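Glycosyl hydrolase family 26 (Bacteroides ovatus, PDB 4ZXO) probably cleaves the beta-mannosidic backbone of galactomannan as a family GH26 beta-mannanase, helping its gut bacterium break down this plant polysaccharide. Local coordinates at residues 37-42 with 301-306; 67-72 with 103-108; 229-234 with 265-270. All coordinates share one frame; numbering follows the deposited sequence.

Contact 1: 37-42 with 301-306; sequences YGIGWE and WRNARE
The backbones run closest where Gly38 CA lies 4.8 Å from Asn303 CA, beside a tight hairpin in which a type II turn from Gly38 to Trp41 joins the short strands 37-38 and 41-42. The carbonyl of Asn303 reaches the edge of the Tyr37 ring, its O 3.2 Å from CD1, and also receives a CA-H...O contact from Gly38. One face of that ring carries Arg305: the guanidinium lies flat on it, planes 3° apart and centres 4.1 Å apart, while CD sits over the same face, 3.9 Å from the ring centroid. Tyr37 reaches this position because its CG stands between the backbone N and the carbonyl carbon (chi1 56°), which brings one ring face against the arginine. Arg305 then grips Glu42 side-on, NE to OE1 at 2.9 Å in a nearly straight bond (170°) and NH2 to OE2 at 3.0 Å, both oxygens being met from above the carboxylate plane; with the stack this would fix the guanidinium's rotation. Arg305 NH2 is also hydrogen-bonded to the carbonyl O of Asp77. Tyr37 OH accepts a bond from Arg302 NH1 at 2.9 Å, lying near the guanidinium plane. Arg302 holds Glu306 end-on, with NH2 2.8 Å from OE2, and Arg305 NH1 donates to Glu306 OE1, so two arginines and two glutamates form one salt-bridge network that runs over one face of the tyrosine and past its hydroxyl. Cation-pi stacking and salt bridges thus fasten the loop after strand 295-300 to the hairpin after strand 27-32, two neighbouring beta-to-alpha loops of the TIM barrel.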
loop_
_atom_site.group_PDB
_atom_site.type_symbol
_atom_site.label_atom_id
_atom_site.label_comp_id
_atom_site.label_asym_id
_atom_site.label_seq_id
_atom_site.Cartn_x
_atom_site.Cartn_y
_atom_site.Cartn_z
ATOM N N TYR A 37 -7.822 -12.140 7.784
ATOM C CA TYR A 37 -8.141 -13.531 7.381
ATOM C C TYR A 37 -6.908 -14.133 6.699
ATOM O O TYR A 37 -5.915 -13.446 6.466
ATOM C CB TYR A 37 -9.382 -13.563 6.443
ATOM C CG TYR A 37 -9.194 -12.686 5.219
ATOM C CD1 TYR A 37 -8.343 -13.083 4.183
ATOM C CD2 TYR A 37 -9.846 -11.455 5.115
ATOM C CE1 TYR A 37 -8.152 -12.300 3.054
ATOM C CE2 TYR A 37 -9.675 -10.652 3.992
ATOM C CZ TYR A 37 -8.798 -11.058 2.980
ATOM O OH TYR A 37 -8.550 -10.235 1.893
ATOM N N GLY A 38 -6.976 -15.417 6.363
ATOM C CA GLY A 38 -5.904 -16.080 5.645
ATOM C C GLY A 38 -6.426 -17.402 5.147
ATOM O O GLY A 38 -7.655 -17.637 5.126
ATOM N N ILE A 39 -5.524 -18.284 4.718
ATOM C CA ILE A 39 -5.994 -19.546 4.147
ATOM C C ILE A 39 -6.647 -20.399 5.257
ATOM O O ILE A 39 -6.017 -20.735 6.251
ATOM C CB ILE A 39 -4.845 -20.273 3.443
ATOM C CG1 ILE A 39 -4.306 -19.388 2.310
ATOM C CG2 ILE A 39 -5.317 -21.609 2.915
ATOM C CD1 ILE A 39 -5.408 -18.834 1.369
ATOM N N GLY A 40 -7.941 -20.697 5.094
ATOM C CA GLY A 40 -8.661 -21.491 6.067
ATOM C C GLY A 40 -9.253 -20.788 7.280
ATOM O O GLY A 40 -9.822 -21.468 8.156
ATOM N N TRP A 41 -9.147 -19.454 7.360
ATOM C CA TRP A 41 -9.711 -18.772 8.520
ATOM C C TRP A 41 -10.072 -17.319 8.252
ATOM O O TRP A 41 -9.598 -16.693 7.288
ATOM C CB TRP A 41 -8.743 -18.842 9.714
ATOM C CG TRP A 41 -7.517 -18.032 9.446
ATOM C CD1 TRP A 41 -6.403 -18.442 8.756
ATOM C CD2 TRP A 41 -7.278 -16.671 9.843
ATOM N NE1 TRP A 41 -5.479 -17.429 8.728
ATOM C CE2 TRP A 41 -5.999 -16.323 9.365
ATOM C CE3 TRP A 41 -8.014 -15.720 10.593
ATOM C CZ2 TRP A 41 -5.432 -15.040 9.574
ATOM C CZ3 TRP A 41 -7.456 -14.466 10.806
ATOM C CH2 TRP A 41 -6.173 -14.126 10.279
ATOM N N GLU A 42 -10.937 -16.774 9.111
ATOM C CA GLU A 42 -11.319 -15.366 9.029
ATOM C C GLU A 42 -11.662 -14.895 10.425
ATOM O O GLU A 42 -12.484 -15.515 11.103
ATOM C CB GLU A 42 -12.520 -15.156 8.106
ATOM C CG GLU A 42 -12.972 -13.707 8.097
ATOM C CD GLU A 42 -13.884 -13.402 6.918
ATOM O OE1 GLU A 42 -14.240 -14.330 6.156
ATOM O OE2 GLU A 42 -14.273 -12.228 6.762
ATOM N N TRP A 301 0.664 -9.498 -1.410
ATOM C CA TRP A 301 -0.795 -9.362 -1.444
ATOM C C TRP A 301 -1.494 -10.417 -0.564
ATOM O O TRP A 301 -0.839 -11.220 0.105
ATOM C CB TRP A 301 -1.290 -9.414 -2.904
ATOM C CG TRP A 301 -2.676 -8.786 -3.072
ATOM C CD1 TRP A 301 -3.845 -9.406 -3.531
ATOM C CD2 TRP A 301 -3.061 -7.435 -2.748
ATOM N NE1 TRP A 301 -4.898 -8.511 -3.504
ATOM C CE2 TRP A 301 -4.449 -7.307 -3.020
ATOM C CE3 TRP A 301 -2.351 -6.317 -2.286
ATOM C CZ2 TRP A 301 -5.126 -6.085 -2.873
ATOM C CZ3 TRP A 301 -3.028 -5.112 -2.104
ATOM C CH2 TRP A 301 -4.409 -5.018 -2.391
ATOM N N ARG A 302 -2.820 -10.329 -0.496
ATOM C CA ARG A 302 -3.619 -11.034 0.520
ATOM C C ARG A 302 -3.668 -12.537 0.366
ATOM O O ARG A 302 -3.361 -13.078 -0.687
ATOM C CB ARG A 302 -5.064 -10.480 0.537
ATOM C CG ARG A 302 -5.866 -10.825 -0.705
ATOM C CD ARG A 302 -7.042 -9.869 -0.910
ATOM N NE ARG A 302 -7.902 -10.418 -1.981
ATOM C CZ ARG A 302 -8.924 -11.269 -1.786
ATOM N NH1 ARG A 302 -9.298 -11.665 -0.538
ATOM N NH2 ARG A 302 -9.559 -11.759 -2.860
ATOM N N ASN A 303 -3.993 -13.205 1.466
ATOM C CA ASN A 303 -4.213 -14.662 1.430
ATOM C C ASN A 303 -5.701 -14.914 1.435
ATOM O O ASN A 303 -6.333 -14.894 2.491
ATOM C CB ASN A 303 -3.519 -15.333 2.629
ATOM C CG ASN A 303 -2.015 -15.466 2.428
ATOM O OD1 ASN A 303 -1.438 -14.794 1.560
ATOM N ND2 ASN A 303 -1.377 -16.322 3.231
ATOM N N ALA A 304 -6.290 -15.061 0.245
ATOM C CA ALA A 304 -7.754 -14.997 0.101
ATOM C C ALA A 304 -8.476 -16.209 0.662
ATOM O O ALA A 304 -8.459 -17.296 0.066
ATOM C CB ALA A 304 -8.127 -14.808 -1.386
ATOM N N ARG A 305 -9.170 -16.011 1.755
ATOM C CA ARG A 305 -9.844 -17.100 2.432
ATOM C C ARG A 305 -10.902 -17.684 1.547
ATOM O O ARG A 305 -11.180 -18.840 1.647
ATOM C CB ARG A 305 -10.388 -16.667 3.777
ATOM C CG ARG A 305 -11.729 -15.968 3.815
ATOM C CD ARG A 305 -11.676 -14.553 3.311
ATOM N NE ARG A 305 -12.680 -13.667 3.861
ATOM C CZ ARG A 305 -13.016 -12.536 3.281
ATOM N NH1 ARG A 305 -12.448 -12.212 2.148
ATOM N NH2 ARG A 305 -13.860 -11.731 3.817
ATOM N N GLU A 306 -11.428 -16.859 0.668
ATOM C CA GLU A 306 -12.561 -17.238 -0.171
ATOM C C GLU A 306 -12.119 -17.827 -1.514
ATOM O O GLU A 306 -12.967 -18.279 -2.310
ATOM C CB GLU A 306 -13.495 -16.030 -0.393
ATOM C CG GLU A 306 -13.087 -15.085 -1.530
ATOM C CD GLU A 306 -12.051 -14.065 -1.177
ATOM O OE1 GLU A 306 -11.456 -14.108 -0.081
ATOM O OE2 GLU A 306 -11.809 -13.191 -2.043
HETATM O O HOH W 1 -4.413 -12.006 4.004
HETATM O O HOH W 2 -9.686 -20.490 2.862
#

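Contact 2: 67-72 with 103-108; sequences EIELGG and HVRNPK
Glu69 and Arg105 meet at about a right angle, the carboxylate reaching the arginine's backbone and not its charged end. OE2 accepts from Arg105 N at 2.9 Å in a nearly straight bond (170°), the donor standing above the carboxylate plane. The glutamate bends back to this point because its CG lies between the backbone N and the carbonyl carbon and the chain folds at chi2 (-82°). Its CD also rests 3.7 Å from Val104 CG2. The same OE2 takes a weak bond from Glu67 N, and OE1 accepts from the indole of Trp102, so both oxygens of the buried carboxylate have partners. An alanine in place of Glu69 is likely to leave Arg105 N and the Trp102 indole N-H without their acceptor and open a gap beside Val104. Arg105, bent at chi2 and chi3, lays its methylene chain across Leu70, with CG 4.0 Å from CD1. Its guanidinium stands almost perpendicular to the Glu67 carboxylate (88°). The salt bridge there is long, OE2 to NH1 3.8 Å, and a water spans it, 2.8 Å from Glu67 OE2 and 3.0 Å from Arg105 NH1. NH2 of the arginine turns instead to the carbonyl of Gly110. A carboxylate accepting backbone N-H groups thus ties together the loops that follow strands 60-64 and 97-101, neighbours at the C-terminal end of the TIM barrel.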
loop_
_atom_site.group_PDB
_atom_site.type_symbol
_atom_site.label_atom_id
_atom_site.label_comp_id
_atom_site.label_asym_id
_atom_site.label_seq_id
_atom_site.Cartn_x
_atom_site.Cartn_y
_atom_site.Cartn_z
ATOM N N GLU A 67 -15.432 0.633 -1.194
ATOM C CA GLU A 67 -16.880 0.643 -0.826
ATOM C C GLU A 67 -17.169 1.427 0.436
ATOM O O GLU A 67 -18.331 1.606 0.773
ATOM C CB GLU A 67 -17.495 -0.772 -0.746
ATOM C CG GLU A 67 -17.373 -1.500 -2.085
ATOM C CD GLU A 67 -18.182 -2.771 -2.141
ATOM O OE1 GLU A 67 -19.057 -3.020 -1.274
ATOM O OE2 GLU A 67 -17.993 -3.530 -3.090
ATOM N N ILE A 68 -16.171 2.006 1.108
ATOM C CA ILE A 68 -16.512 2.935 2.192
ATOM C C ILE A 68 -17.350 4.064 1.650
ATOM O O ILE A 68 -18.248 4.585 2.365
ATOM C CB ILE A 68 -15.251 3.455 2.941
ATOM C CG1 ILE A 68 -15.668 3.993 4.356
ATOM C CG2 ILE A 68 -14.496 4.513 2.085
ATOM C CD1 ILE A 68 -14.549 4.012 5.328
ATOM N N GLU A 69 -17.123 4.420 0.387
ATOM C CA GLU A 69 -17.848 5.520 -0.251
ATOM C C GLU A 69 -19.340 5.238 -0.379
ATOM O O GLU A 69 -20.126 6.192 -0.611
ATOM C CB GLU A 69 -17.276 5.784 -1.644
ATOM C CG GLU A 69 -17.270 4.566 -2.610
ATOM C CD GLU A 69 -16.095 3.601 -2.423
ATOM O OE1 GLU A 69 -15.341 3.714 -1.431
ATOM O OE2 GLU A 69 -15.968 2.671 -3.281
ATOM N N LEU A 70 -19.720 3.948 -0.334
ATOM C CA LEU A 70 -21.140 3.563 -0.409
ATOM C C LEU A 70 -21.868 3.682 0.914
ATOM O O LEU A 70 -23.088 3.489 0.971
ATOM C CB LEU A 70 -21.277 2.163 -0.904
ATOM C CG LEU A 70 -20.647 1.898 -2.270
ATOM C CD1 LEU A 70 -20.923 0.462 -2.754
ATOM C CD2 LEU A 70 -21.138 2.839 -3.343
ATOM N N GLY A 71 -21.175 4.008 1.980
ATOM C CA GLY A 71 -21.865 4.216 3.267
ATOM C C GLY A 71 -22.286 2.954 4.017
ATOM O O GLY A 71 -23.048 3.021 5.004
ATOM N N GLY A 72 -21.812 1.795 3.550
ATOM C CA GLY A 72 -22.129 0.528 4.199
ATOM C C GLY A 72 -21.149 0.137 5.270
ATOM O O GLY A 72 -20.292 0.927 5.674
ATOM N N HIS A 103 -9.795 0.547 -3.517
ATOM C CA HIS A 103 -10.405 0.100 -4.768
ATOM C C HIS A 103 -11.845 0.676 -4.849
ATOM O O HIS A 103 -12.871 -0.024 -4.604
ATOM C CB HIS A 103 -10.409 -1.437 -4.855
ATOM C CG HIS A 103 -9.076 -2.020 -5.180
ATOM N ND1 HIS A 103 -8.067 -2.172 -4.245
ATOM C CD2 HIS A 103 -8.615 -2.575 -6.325
ATOM C CE1 HIS A 103 -7.036 -2.784 -4.816
ATOM N NE2 HIS A 103 -7.340 -3.026 -6.080
ATOM N N VAL A 104 -11.894 1.962 -5.181
ATOM C CA VAL A 104 -13.131 2.737 -5.146
ATOM C C VAL A 104 -14.029 2.396 -6.333
ATOM O O VAL A 104 -13.557 2.119 -7.462
ATOM C CB VAL A 104 -12.774 4.248 -5.125
ATOM C CG1 VAL A 104 -11.815 4.642 -6.284
ATOM C CG2 VAL A 104 -13.966 5.201 -5.051
ATOM N N ARG A 105 -15.331 2.406 -6.051
ATOM C CA ARG A 105 -16.332 2.160 -7.069
ATOM C C ARG A 105 -16.252 3.206 -8.195
ATOM O O ARG A 105 -15.654 4.300 -8.054
ATOM C CB ARG A 105 -17.739 2.208 -6.434
ATOM C CG ARG A 105 -17.998 1.219 -5.318
ATOM C CD ARG A 105 -18.061 -0.240 -5.739
ATOM N NE ARG A 105 -19.210 -0.492 -6.636
ATOM C CZ ARG A 105 -19.556 -1.690 -7.075
ATOM N NH1 ARG A 105 -18.910 -2.754 -6.674
ATOM N NH2 ARG A 105 -20.591 -1.829 -7.903
ATOM N N ASN A 106 -16.899 2.863 -9.301
ATOM C CA ASN A 106 -16.958 3.736 -10.469
ATOM C C ASN A 106 -18.109 4.721 -10.255
ATOM O O ASN A 106 -19.281 4.289 -10.246
ATOM C CB ASN A 106 -17.180 2.869 -11.703
ATOM C CG ASN A 106 -17.150 3.641 -12.998
ATOM O OD1 ASN A 106 -17.707 4.713 -13.098
ATOM N ND2 ASN A 106 -16.485 3.096 -13.995
ATOM N N PRO A 107 -17.801 6.024 -10.101
ATOM C CA PRO A 107 -18.877 6.978 -9.744
ATOM C C PRO A 107 -19.817 7.321 -10.904
ATOM O O PRO A 107 -20.888 7.893 -10.660
ATOM C CB PRO A 107 -18.112 8.229 -9.284
ATOM C CG PRO A 107 -16.762 8.153 -10.018
ATOM C CD PRO A 107 -16.452 6.625 -10.084
ATOM N N LYS A 108 -19.466 6.930 -12.126
ATOM C CA LYS A 108 -20.334 7.237 -13.251
ATOM C C LYS A 108 -21.208 6.028 -13.616
ATOM O O LYS A 108 -22.426 6.164 -13.840
ATOM C CB LYS A 108 -19.497 7.677 -14.464
ATOM C CG LYS A 108 -20.334 8.087 -15.683
ATOM C CD LYS A 108 -19.331 8.694 -16.694
ATOM C CE LYS A 108 -19.958 9.516 -17.772
ATOM N NZ LYS A 108 -20.749 8.710 -18.688
HETATM O O HOH W 3 -16.325 -3.259 -5.269
#

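Contact 3: 229-234 with 265-270; sequences IDVLGT and PIALTE
Peptide groups are the flat units that meet between Leu232 and Pro265: Leu232 N points at Pro265 O within the carbonyl plane, 3.0 Å away and at 168°. Two residues on, Ala267 N donates back to Leu232 O at 3.0 Å, but it is tilted from that carbonyl plane. Beside the carbonyls lie CA-H...O contacts, the Ile266 CA to Leu232 O distance being 3.1 Å. The faces of the sheet differ. Leu232, Thr234, Ile266 and Leu268 share one, which is covered by helix 241-262; on it the Leu268 CD1 methyl comes 3.8 Å from Thr234 CG2. The opposite face carries Ala267, whose CB packs 4.1 Å from Val231 CG1. That valine branch stands anti to its own N (chi1 175°), which brings it alongside the alanine. A CB on Gly233 would point to this same face and clash with Thr269 CG2, which sits 4.0 Å from Gly233 CA. At the start of the pair, the ring of Pro265 is met by the carbonyl of Asp230, with CD 3.1 Å from O. Thr234 N makes only a weak bond to Ala267 O, whereas Thr269 N is bound to Thr234 O at 3.0 Å, and Thr269 OG1 bonds to Asp235. The two short strand segments run in the same sense, their axes at 35°, as expected of the beta-alpha-beta unit formed with helix 241-262. Glu270 follows at the corner, bonded to Tyr237 and salt-bridged to Arg162, with Glu166 close by. Its place near the C-terminal end of the seventh barrel strand is consistent with that of the nucleophile in clan GH-A enzymes. The chemistry therefore implies a barrel wall held by backbone bonds and apolar side chains, leading to a polar, charge-rich site.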
loop_
_atom_site.group_PDB
_atom_site.type_symbol
_atom_site.label_atom_id
_atom_site.label_comp_id
_atom_site.label_asym_id
_atom_site.label_seq_id
_atom_site.Cartn_x
_atom_site.Cartn_y
_atom_site.Cartn_z
ATOM N N ILE A 229 2.822 14.025 -2.796
ATOM C CA ILE A 229 3.259 12.639 -2.616
ATOM C C ILE A 229 4.368 12.581 -1.575
ATOM O O ILE A 229 5.271 13.412 -1.563
ATOM C CB ILE A 229 3.758 12.031 -3.939
ATOM C CG1 ILE A 229 2.600 11.986 -4.987
ATOM C CG2 ILE A 229 4.322 10.608 -3.691
ATOM C CD1 ILE A 229 1.353 11.133 -4.505
ATOM N N ASP A 230 4.280 11.596 -0.696
ATOM C CA ASP A 230 5.317 11.345 0.325
ATOM C C ASP A 230 6.159 10.094 0.061
ATOM O O ASP A 230 7.308 10.035 0.506
ATOM C CB ASP A 230 4.663 11.203 1.703
ATOM C CG ASP A 230 3.897 12.412 2.055
ATOM O OD1 ASP A 230 4.524 13.477 2.167
ATOM O OD2 ASP A 230 2.677 12.356 2.181
ATOM N N VAL A 231 5.591 9.092 -0.624
ATOM C CA VAL A 231 6.285 7.805 -0.815
ATOM C C VAL A 231 6.172 7.417 -2.276
ATOM O O VAL A 231 5.063 7.437 -2.832
ATOM C CB VAL A 231 5.651 6.690 0.034
ATOM C CG1 VAL A 231 6.325 5.313 -0.274
ATOM C CG2 VAL A 231 5.688 7.078 1.534
ATOM N N LEU A 232 7.286 7.075 -2.903
ATOM C CA LEU A 232 7.282 6.601 -4.297
ATOM C C LEU A 232 7.252 5.067 -4.294
ATOM O O LEU A 232 8.181 4.428 -3.783
ATOM C CB LEU A 232 8.520 7.111 -5.060
ATOM C CG LEU A 232 8.588 8.629 -5.155
ATOM C CD1 LEU A 232 9.907 9.033 -5.890
ATOM C CD2 LEU A 232 7.331 9.230 -5.820
ATOM N N GLY A 233 6.199 4.485 -4.849
ATOM C CA GLY A 233 6.080 3.037 -4.853
ATOM C C GLY A 233 5.918 2.470 -6.244
ATOM O O GLY A 233 5.862 3.189 -7.268
ATOM N N THR A 234 5.827 1.151 -6.284
ATOM C CA THR A 234 5.501 0.470 -7.544
ATOM C C THR A 234 4.855 -0.874 -7.177
ATOM O O THR A 234 5.104 -1.421 -6.081
ATOM C CB THR A 234 6.745 0.271 -8.438
ATOM O OG1 THR A 234 6.335 -0.210 -9.726
ATOM C CG2 THR A 234 7.686 -0.769 -7.804
ATOM N N PRO A 265 11.205 8.682 0.151
ATOM C CA PRO A 265 11.453 7.256 0.401
ATOM C C PRO A 265 10.712 6.448 -0.656
ATOM O O PRO A 265 9.743 6.935 -1.233
ATOM C CB PRO A 265 10.854 7.044 1.791
ATOM C CG PRO A 265 9.796 8.035 1.899
ATOM C CD PRO A 265 10.254 9.248 1.123
ATOM N N ILE A 266 11.136 5.201 -0.812
ATOM C CA ILE A 266 10.598 4.329 -1.845
ATOM C C ILE A 266 10.109 3.014 -1.236
ATOM O O ILE A 266 10.515 2.618 -0.125
ATOM C CB ILE A 266 11.660 4.054 -2.932
ATOM C CG1 ILE A 266 12.821 3.230 -2.363
ATOM C CG2 ILE A 266 12.108 5.408 -3.561
ATOM C CD1 ILE A 266 13.840 2.831 -3.433
ATOM N N ALA A 267 9.232 2.343 -1.955
ATOM C CA ALA A 267 8.697 1.099 -1.462
ATOM C C ALA A 267 8.189 0.213 -2.595
ATOM O O ALA A 267 7.730 0.707 -3.614
ATOM C CB ALA A 267 7.525 1.361 -0.462
ATOM N N LEU A 268 8.256 -1.092 -2.376
ATOM C CA LEU A 268 7.617 -2.037 -3.276
ATOM C C LEU A 268 6.237 -2.310 -2.676
ATOM O O LEU A 268 6.096 -3.073 -1.727
ATOM C CB LEU A 268 8.485 -3.285 -3.424
ATOM C CG LEU A 268 7.956 -4.426 -4.305
ATOM C CD1 LEU A 268 7.506 -3.998 -5.729
ATOM C CD2 LEU A 268 9.017 -5.499 -4.406
ATOM N N THR A 269 5.254 -1.531 -3.131
ATOM C CA THR A 269 3.989 -1.410 -2.425
ATOM C C THR A 269 3.048 -2.601 -2.679
ATOM O O THR A 269 2.134 -2.832 -1.880
ATOM C CB THR A 269 3.285 -0.056 -2.770
ATOM O OG1 THR A 269 3.334 0.175 -4.185
ATOM C CG2 THR A 269 4.061 1.069 -2.051
ATOM N N GLU A 270 3.257 -3.333 -3.775
ATOM C CA GLU A 270 2.603 -4.650 -3.961
ATOM C C GLU A 270 3.572 -5.532 -4.732
ATOM O O GLU A 270 4.154 -5.090 -5.728
ATOM C CB GLU A 270 1.310 -4.607 -4.783
ATOM C CG GLU A 270 0.156 -3.929 -4.142
ATOM C CD GLU A 270 -1.122 -4.075 -4.923
ATOM O OE1 GLU A 270 -1.290 -5.058 -5.674
ATOM O OE2 GLU A 270 -2.002 -3.206 -4.794
#

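All three contacts belong to one TIM barrel, with contact 3 in its wall and contacts 1 and 2 among the loops at the C-terminal ends of the strands. Their centres lie 23 to 25 Å apart, yet Trp301 of contact 1 joins them: its CH2 is 4.2 Å from His103 CE1 of contact 2, and its CZ3 is 3.5 Å from Glu270 OE2 of contact 3. Contacts 2 and 3 do not touch, their nearest atoms being about 5 Å apart. Trp301, His103 and Glu270 thus converge on the side where GH26 enzymes bind mannan, so they probably line the active-site cleft. Contacts 2 and 3 follow one another within the chain span between the two segments of contact 1.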